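Local coordinates for protein amidase, hydantoinase/carbamoylase family (Paraburkholderia phymatum, PDB 6C0D) that probably hydrolyses N-carbamoyl-L-amino acids as a homodimeric, metal-dependent amidase of the peptidase M20 family, with zinc bound in its active site, at residues R40-P45 with H89-P94; W98-L103 with E194-Q199. All coordinates share one frame; numbering follows the deposited sequence. Where two conformers were deposited one is given.

Contact 1: R40-P45 with H89-P94. With ZN (zinc ion), chain B.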
ATOM      1  N   ARG A  40       9.390  -5.020  28.159  1.00 40.87           N
ATOM      2  CA  ARG A  40       9.251  -6.058  29.178  1.00 42.98           C
ATOM      3  C   ARG A  40       8.221  -7.068  28.659  1.00 43.53           C
ATOM      4  O   ARG A  40       7.059  -7.097  29.085  1.00 39.08           O
ATOM      5  CB  ARG A  40       8.847  -5.457  30.525  1.00 41.41           C
ATOM      6  CG  ARG A  40       8.974  -6.397  31.703  1.00 38.58           C
ATOM      7  CD  ARG A  40       8.902  -5.660  33.033  1.00 32.81           C
ATOM      8  NE  ARG A  40       7.608  -5.025  33.230  1.00 34.04           N
ATOM      9  CZ  ARG A  40       7.428  -3.737  33.502  1.00 35.30           C
ATOM     10  NH1 ARG A  40       8.473  -2.923  33.626  1.00 33.78           N
ATOM     11  NH2 ARG A  40       6.198  -3.266  33.660  1.00 29.06           N
ATOM     12  N   LEU A  41       8.659  -7.908  27.718  1.00 39.35           N
ATOM     13  CA  LEU A  41       7.770  -8.892  27.111  1.00 42.80           C
ATOM     14  C   LEU A  41       7.537 -10.067  28.056  1.00 40.08           C
ATOM     15  O   LEU A  41       8.458 -10.515  28.742  1.00 40.63           O
ATOM     16  CB  LEU A  41       8.347  -9.400  25.787  1.00 42.25           C
ATOM     17  CG  LEU A  41       8.775  -8.358  24.747  1.00 46.34           C
ATOM     18  CD1 LEU A  41       9.069  -9.024  23.414  1.00 47.88           C
ATOM     19  CD2 LEU A  41       7.733  -7.263  24.589  1.00 47.37           C
ATOM     20  N   SER A  42       6.300 -10.571  28.072  1.00 38.56           N
ATOM     21  CA  SER A  42       5.921 -11.674  28.955  1.00 37.58           C
ATOM     22  C   SER A  42       6.955 -12.797  28.954  1.00 39.31           C
ATOM     23  O   SER A  42       7.357 -13.283  27.896  1.00 41.80           O
ATOM     24  CB  SER A  42       4.568 -12.240  28.530  1.00 36.42           C
ATOM     25  OG  SER A  42       3.542 -11.284  28.656  1.00 34.48           O
ATOM     26  N   LEU A  43       7.379 -13.196  30.154  1.00 40.63           N
ATOM     27  CA  LEU A  43       8.243 -14.339  30.444  1.00 41.47           C
ATOM     28  C   LEU A  43       9.685 -14.150  29.984  1.00 44.39           C
ATOM     29  O   LEU A  43      10.481 -15.090  30.102  1.00 45.58           O
ATOM     30  CB  LEU A  43       7.700 -15.644  29.841  1.00 43.70           C
ATOM     31  CG  LEU A  43       6.247 -15.945  30.212  1.00 44.84           C
ATOM     32  CD1 LEU A  43       5.778 -17.205  29.508  1.00 42.56           C
ATOM     33  CD2 LEU A  43       6.095 -16.061  31.716  1.00 39.60           C
ATOM     34  N   SER A  44      10.051 -12.985  29.455  1.00 44.76           N
ATOM     35  CA  SER A  44      11.451 -12.683  29.211  1.00 46.12           C
ATOM     36  C   SER A  44      12.180 -12.567  30.547  1.00 45.57           C
ATOM     37  O   SER A  44      11.551 -12.353  31.587  1.00 43.44           O
ATOM     38  CB  SER A  44      11.578 -11.382  28.429  1.00 45.19           C
ATOM     39  OG  SER A  44      11.115 -10.297  29.220  1.00 42.83           O
ATOM     40  N   PRO A  45      13.509 -12.716  30.554  1.00 49.50           N
ATOM     41  CA  PRO A  45      14.247 -12.576  31.825  1.00 47.01           C
ATOM     42  C   PRO A  45      13.946 -11.291  32.583  1.00 44.34           C
ATOM     43  O   PRO A  45      13.807 -11.327  33.812  1.00 42.98           O
ATOM     44  CB  PRO A  45      15.710 -12.643  31.376  1.00 50.31           C
ATOM     45  CG  PRO A  45      15.672 -13.511  30.174  1.00 52.60           C
ATOM     46  CD  PRO A  45      14.377 -13.207  29.468  1.00 50.67           C
ATOM     47  N   HIS A  89      -1.948  -5.518  34.120  1.00 22.90           N
ATOM     48  CA  HIS A  89      -0.863  -6.343  33.594  1.00 22.57           C
ATOM     49  C   HIS A  89       0.451  -5.583  33.728  1.00 25.63           C
ATOM     50  O   HIS A  89       0.468  -4.358  33.771  1.00 26.23           O
ATOM     51  CB  HIS A  89      -1.104  -6.704  32.119  1.00 22.81           C
ATOM     52  CG  HIS A  89      -1.216  -5.504  31.228  1.00 28.18           C
ATOM     53  ND1 HIS A  89      -0.177  -5.059  30.436  1.00 30.66           N
ATOM     54  CD2 HIS A  89      -2.238  -4.632  31.033  1.00 22.97           C
ATOM     55  CE1 HIS A  89      -0.561  -3.980  29.771  1.00 27.25           C
ATOM     56  NE2 HIS A  89      -1.807  -3.700  30.117  1.00 26.22           N
ATOM     57  N   SER A  90       1.572  -6.302  33.774  1.00 25.47           N
ATOM     58  CA  SER A  90       2.859  -5.619  33.803  1.00 24.84           C
ATOM     59  C   SER A  90       3.765  -5.999  32.638  1.00 28.62           C
ATOM     60  O   SER A  90       4.918  -5.546  32.600  1.00 29.83           O
ATOM     61  CB  SER A  90       3.574  -5.877  35.142  1.00 28.21           C
ATOM     62  OG  SER A  90       3.782  -7.270  35.350  1.00 29.41           O
ATOM     63  N   ASP A  91       3.284  -6.804  31.686  1.00 26.78           N
ATOM     64  CA  ASP A  91       4.015  -7.039  30.453  1.00 29.02           C
ATOM     65  C   ASP A  91       3.740  -5.903  29.474  1.00 34.64           C
ATOM     66  O   ASP A  91       2.734  -5.196  29.572  1.00 30.95           O
ATOM     67  CB  ASP A  91       3.629  -8.384  29.816  1.00 31.04           C
ATOM     68  CG  ASP A  91       2.174  -8.418  29.317  1.00 32.05           C
ATOM     69  OD1 ASP A  91       1.240  -8.213  30.122  1.00 30.65           O
ATOM     70  OD2 ASP A  91       1.960  -8.660  28.114  1.00 34.26           O
ATOM     71  N   THR A  92       4.642  -5.738  28.517  1.00 35.30           N
ATOM     72  CA  THR A  92       4.534  -4.669  27.539  1.00 41.18           C
ATOM     73  C   THR A  92       4.530  -5.244  26.132  1.00 45.72           C
ATOM     74  O   THR A  92       4.839  -6.418  25.901  1.00 44.41           O
ATOM     75  CB  THR A  92       5.696  -3.673  27.657  1.00 39.92           C
ATOM     76  OG1 THR A  92       6.892  -4.295  27.165  1.00 40.73           O
ATOM     77  CG2 THR A  92       5.893  -3.233  29.104  1.00 38.30           C
ATOM     78  N   GLN A  93       4.165  -4.384  25.192  1.00 44.22           N
ATOM     79  CA  GLN A  93       4.471  -4.589  23.787  1.00 51.95           C
ATOM     80  C   GLN A  93       5.933  -4.239  23.542  1.00 47.29           C
ATOM     81  O   GLN A  93       6.612  -3.728  24.434  1.00 48.04           O
ATOM     82  CB  GLN A  93       3.538  -3.734  22.939  1.00 59.27           C
ATOM     83  CG  GLN A  93       2.350  -4.494  22.424  1.00 72.49           C
ATOM     84  CD  GLN A  93       1.189  -3.585  22.137  1.00 83.94           C
ATOM     85  OE1 GLN A  93       1.307  -2.363  22.231  1.00 89.44           O
ATOM     86  NE2 GLN A  93       0.050  -4.173  21.794  1.00 89.81           N
ATOM     87  N   PRO A  94       6.463  -4.510  22.343  1.00 47.98           N
ATOM     88  CA  PRO A  94       7.857  -4.110  22.071  1.00 52.30           C
ATOM     89  C   PRO A  94       8.113  -2.622  22.256  1.00 57.08           C
ATOM     90  O   PRO A  94       9.224  -2.237  22.640  1.00 68.08           O
ATOM     91  CB  PRO A  94       8.063  -4.551  20.617  1.00 55.18           C
ATOM     92  CG  PRO A  94       7.165  -5.719  20.474  1.00 52.80           C
ATOM     93  CD  PRO A  94       5.940  -5.392  21.283  1.00 49.95           C
TER
HETATM   94 ZN    ZN B 501      -2.908  -2.187  29.254  0.70 26.97          ZN
HETATM   95  O   HOH W   1       4.207  -8.977  26.547  1.00 36.01           O
HETATM   96  O   HOH W   2      -3.004  -2.311  27.150  1.00 35.17           O
HETATM   97  O   HOH W   3      -4.875  -3.277  29.416  1.00 28.61           O
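R40 reaches along the loop 89-94 and takes the carbonyl oxygen of S90 with two nitrogens at once, NE and NH2, each 2.8 Å from S90 O. That loop follows strand 83-88 and carries the sequence H89-S90-D91, the H-x-D signature of the M20 metallohydrolases, so the arginine fixes the backbone between the zinc ligand and the aspartate. S90 O lies at the edge of the guanidinium, 13° out of its plane, with NE nearly in line with the C=O bond. With chi1 at -167°, R40 extends away from its own amide nitrogen, and a bend at chi3 turns the guanidinium side-on to its acceptor; NH1 bonds F31 O.

Just beyond, one backbone bond and one backbone-to-side-chain bond join the loops. T92 N donates to R40 O, coming from above the carbonyl plane, while R40 N donates to T92 OG1 at 2.8 Å. The threonine hydroxyl in turn donates to Q93 O of its own loop, so it acts as both acceptor and donor. L41 CD2 packs over this junction, 3.3 Å from T92 O and 4.2 Å from P94 CD.

Farther along the type II turn 41-44, water 1 accepts from S42 N and donates to both D91 OD2 and T92 O. S42 OG also lies near this carboxylate, and it hydrogen-bonds D133 OD1. D91 OD2 additionally accepts from E135 N, beside the predicted second metal site.

At the zinc, the rotation of the H89 ring is fixed from both ends: NE2 binds the metal at 2.1 Å, and ND1 donates to D91 O at 3.0 Å, the oxygen lying 5° from the ring plane.

Contact 2: W98-L103 with E194-Q199. With ZN (zinc ion), chain B.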
ATOM      1  N   TRP A  98       5.686   3.402  30.396  1.00 33.46           N
ATOM      2  CA  TRP A  98       5.954   2.997  31.770  1.00 30.94           C
ATOM      3  C   TRP A  98       4.698   2.895  32.618  1.00 29.86           C
ATOM      4  O   TRP A  98       4.769   2.395  33.747  1.00 33.61           O
ATOM      5  CB  TRP A  98       6.965   3.948  32.422  1.00 33.43           C
ATOM      6  CG  TRP A  98       6.454   5.290  32.882  1.00 33.04           C
ATOM      7  CD1 TRP A  98       6.028   6.335  32.097  1.00 35.46           C
ATOM      8  CD2 TRP A  98       6.398   5.761  34.239  1.00 33.19           C
ATOM      9  NE1 TRP A  98       5.682   7.414  32.892  1.00 34.25           N
ATOM     10  CE2 TRP A  98       5.893   7.079  34.208  1.00 33.82           C
ATOM     11  CE3 TRP A  98       6.701   5.179  35.482  1.00 32.29           C
ATOM     12  CZ2 TRP A  98       5.701   7.833  35.372  1.00 33.20           C
ATOM     13  CZ3 TRP A  98       6.514   5.926  36.632  1.00 31.74           C
ATOM     14  CH2 TRP A  98       6.017   7.243  36.569  1.00 34.85           C
ATOM     15  N   LEU A  99       3.549   3.337  32.110  1.00 29.75           N
ATOM     16  CA  LEU A  99       2.329   3.290  32.902  1.00 27.14           C
ATOM     17  C   LEU A  99       1.255   2.368  32.346  1.00 28.20           C
ATOM     18  O   LEU A  99       0.340   2.014  33.090  1.00 25.83           O
ATOM     19  CB  LEU A  99       1.745   4.701  33.065  1.00 30.12           C
ATOM     20  CG  LEU A  99       2.677   5.702  33.757  1.00 32.46           C
ATOM     21  CD1 LEU A  99       2.103   7.112  33.672  1.00 32.76           C
ATOM     22  CD2 LEU A  99       2.909   5.301  35.212  1.00 27.57           C
ATOM     23  N   ASP A 100       1.318   1.985  31.070  1.00 31.26           N
ATOM     24  CA  ASP A 100       0.320   1.059  30.547  1.00 32.67           C
ATOM     25  C   ASP A 100       0.440  -0.264  31.277  1.00 35.22           C
ATOM     26  O   ASP A 100       1.471  -0.939  31.193  1.00 34.15           O
ATOM     27  CB  ASP A 100       0.489   0.854  29.037  1.00 35.10           C
ATOM     28  CG  ASP A 100      -0.670   0.050  28.418  1.00 43.19           C
ATOM     29  OD1 ASP A 100      -1.193  -0.881  29.075  1.00 34.88           O
ATOM     30  OD2 ASP A 100      -1.068   0.359  27.275  1.00 50.44           O
ATOM     31  N   GLY A 101      -0.619  -0.627  31.986  1.00 29.04           N
ATOM     32  CA  GLY A 101      -0.618  -1.833  32.785  1.00 25.50           C
ATOM     33  C   GLY A 101      -0.018  -1.635  34.160  1.00 23.92           C
ATOM     34  O   GLY A 101      -0.677  -1.922  35.162  1.00 24.11           O
ATOM     35  N   ALA A 102       1.220  -1.125  34.224  1.00 23.92           N
ATOM     36  CA  ALA A 102       1.890  -0.908  35.504  1.00 26.69           C
ATOM     37  C   ALA A 102       1.041  -0.072  36.456  1.00 24.37           C
ATOM     38  O   ALA A 102       1.000  -0.336  37.664  1.00 23.08           O
ATOM     39  CB  ALA A 102       3.242  -0.231  35.268  1.00 26.88           C
ATOM     40  N   LEU A 103       0.351   0.937  35.926  1.00 23.55           N
ATOM     41  CA  LEU A 103      -0.466   1.797  36.778  1.00 20.46           C
ATOM     42  C   LEU A 103      -1.418   0.988  37.655  1.00 23.15           C
ATOM     43  O   LEU A 103      -1.467   1.176  38.876  1.00 19.20           O
ATOM     44  CB  LEU A 103      -1.261   2.782  35.921  1.00 20.99           C
ATOM     45  CG  LEU A 103      -1.985   3.838  36.756  1.00 19.05           C
ATOM     46  CD1 LEU A 103      -1.094   5.084  36.894  1.00 23.66           C
ATOM     47  CD2 LEU A 103      -3.342   4.215  36.133  1.00 19.77           C
ATOM     48  N   GLU A 194      -9.961  -2.508  37.697  1.00 16.09           N
ATOM     49  CA  GLU A 194      -8.732  -2.308  36.917  1.00 14.01           C
ATOM     50  C   GLU A 194      -8.514  -0.831  36.613  1.00 14.94           C
ATOM     51  O   GLU A 194      -9.124  -0.290  35.672  1.00 16.03           O
ATOM     52  CB  GLU A 194      -8.759  -3.112  35.606  1.00 15.24           C
ATOM     53  CG  GLU A 194      -7.432  -2.921  34.830  1.00 18.50           C
ATOM     54  CD  GLU A 194      -7.183  -3.980  33.769  1.00 25.06           C
ATOM     55  OE1 GLU A 194      -7.992  -4.928  33.644  1.00 20.28           O
ATOM     56  OE2 GLU A 194      -6.154  -3.857  33.064  1.00 22.12           O
ATOM     57  N   PRO A 195      -7.625  -0.143  37.328  1.00 15.09           N
ATOM     58  CA  PRO A 195      -7.234   1.209  36.897  1.00 13.98           C
ATOM     59  C   PRO A 195      -6.331   1.108  35.677  1.00 18.76           C
ATOM     60  O   PRO A 195      -5.559   0.160  35.540  1.00 19.77           O
ATOM     61  CB  PRO A 195      -6.455   1.765  38.102  1.00 15.67           C
ATOM     62  CG  PRO A 195      -6.714   0.752  39.267  1.00 15.65           C
ATOM     63  CD  PRO A 195      -6.913  -0.560  38.546  1.00 16.96           C
ATOM     64  N   HIS A 196      -6.422   2.096  34.787  1.00 15.64           N
ATOM     65  CA  HIS A 196      -5.588   2.073  33.580  1.00 20.38           C
ATOM     66  C   HIS A 196      -5.413   3.498  33.058  1.00 22.41           C
ATOM     67  O   HIS A 196      -6.292   4.339  33.242  1.00 19.47           O
ATOM     68  CB  HIS A 196      -6.252   1.175  32.514  1.00 20.05           C
ATOM     69  CG  HIS A 196      -5.310   0.614  31.491  1.00 20.63           C
ATOM     70  ND1 HIS A 196      -4.808   1.365  30.451  1.00 23.22           N
ATOM     71  CD2 HIS A 196      -4.816  -0.637  31.323  1.00 21.87           C
ATOM     72  CE1 HIS A 196      -4.022   0.612  29.700  1.00 28.61           C
ATOM     73  NE2 HIS A 196      -4.007  -0.604  30.211  1.00 26.78           N
ATOM     74  N   ILE A 197      -4.291   3.764  32.366  1.00 18.53           N
ATOM     75  CA  ILE A 197      -4.151   5.043  31.687  1.00 19.49           C
ATOM     76  C   ILE A 197      -5.014   5.045  30.430  1.00 23.78           C
ATOM     77  O   ILE A 197      -5.390   3.996  29.896  1.00 24.77           O
ATOM     78  CB  ILE A 197      -2.683   5.336  31.317  1.00 29.46           C
ATOM     79  CG1 ILE A 197      -2.178   4.244  30.359  1.00 29.71           C
ATOM     80  CG2 ILE A 197      -1.818   5.436  32.544  1.00 27.77           C
ATOM     81  CD1 ILE A 197      -0.970   4.666  29.529  1.00 33.41           C
ATOM     82  N   GLU A 198      -5.292   6.245  29.932  1.00 25.34           N
ATOM     83  CA  GLU A 198      -5.760   6.443  28.565  1.00 35.76           C
ATOM     84  C   GLU A 198      -4.952   7.576  27.937  1.00 42.81           C
ATOM     85  O   GLU A 198      -5.070   8.730  28.360  1.00 35.49           O
ATOM     86  CB  GLU A 198      -7.252   6.780  28.527  1.00 25.31           C
ATOM     87  CG  GLU A 198      -7.762   6.717  27.107  1.00 35.76           C
ATOM     88  CD  GLU A 198      -8.947   7.610  26.806  1.00 48.25           C
ATOM     89  OE1 GLU A 198      -9.925   7.031  26.293  1.00 59.83           O
ATOM     90  OE2 GLU A 198      -8.901   8.861  27.017  1.00 37.87           O
ATOM     91  N   GLN A 199      -4.141   7.235  26.934  0.55 47.02           N
ATOM     92  CA  GLN A 199      -3.429   8.191  26.092  0.55 55.21           C
ATOM     93  C   GLN A 199      -4.217   8.571  24.839  0.55 58.81           C
ATOM     94  O   GLN A 199      -3.895   9.584  24.204  0.55 66.49           O
ATOM     95  CB  GLN A 199      -2.065   7.594  25.699  0.55 58.75           C
ATOM     96  CG  GLN A 199      -1.178   8.433  24.780  0.55 65.66           C
ATOM     97  CD  GLN A 199       0.087   7.692  24.380  0.55 68.44           C
ATOM     98  OE1 GLN A 199       1.191   8.074  24.766  0.55 70.71           O
ATOM     99  NE2 GLN A 199      -0.071   6.620  23.610  0.55 68.75           N
TER
HETATM  100 ZN    ZN B 501      -2.908  -2.187  29.254  0.70 26.97          ZN
HETATM  101  O   HOH W   2      -3.004  -2.311  27.150  1.00 35.17           O
HETATM  102  O   HOH W   4      -3.248  -0.406  34.385  1.00 19.31           O
HETATM  103  O   HOH W   5      -2.398   1.590  32.611  1.00 20.06           O
HETATM  104  O   HOH W   3      -4.875  -3.277  29.416  1.00 28.61           O
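Water 5 is gripped by two backbone amides, one from each segment: G101 N and I197 N each donate to it at 2.9 Å. It sits over the centre of one face of the H196 ring, 3.2 Å above the plane, so the imidazole is backed by a water that is itself tied to both segments. With chi1 at -156° the ring swings back to the loop 98-103, and NE2 meets the zinc at 2.1 Å. At the other end ND1 donates to I197 O, on a lone pair in the carbonyl plane and with the oxygen in the ring plane; the bond is almost straight at 176° and fixes the rotation of the ring.

D100 meets the same metal through OD1, at 2.2 Å. Its carboxylate stands nearly perpendicular to the imidazole, 83° between planes, and OD1 comes within 3.0 Å of H196 NE2 because both coordinate one ion. These ligands come from the end of strand 189-198 and from the loop leading into helix 102-117 of the M20 catalytic domain. In this family the aspartate typically bridges two metals, consistent with the predicted role of D100 alongside E135 and H391.

Next to these polar groups the packing is aliphatic. I197 CG2 rests against L99 CB at 3.7 Å, and its CD1 spreads beside the backbone of D100. L103, in the first turn of the helix, lays CD2 along the strand between P195 and I197, and helix 399-419 covers it through I402. A second water, number 4, donates to G101 O and, at 2.6 Å, to P195 O.

Both contacts serve a single zinc: H89 comes from contact 1, D100 and H196 from contact 2, and waters 2 and 3 complete the five ligands. Although the contact centres lie about 14 Å apart, they meet at the metal, where H89 NE2 is 3.1 Å from D100 OD1 and 3.8 Å from H196 NE2. H89 NE2 also lies 3.5 Å from G101 CA, so the N-cap residue of helix 102-117 packs against this ligand. E135, predicted to bind a second ion, borders both: its side chain is about 3 Å from that of Q93 and about 4 Å from that of D100 (nearest atoms).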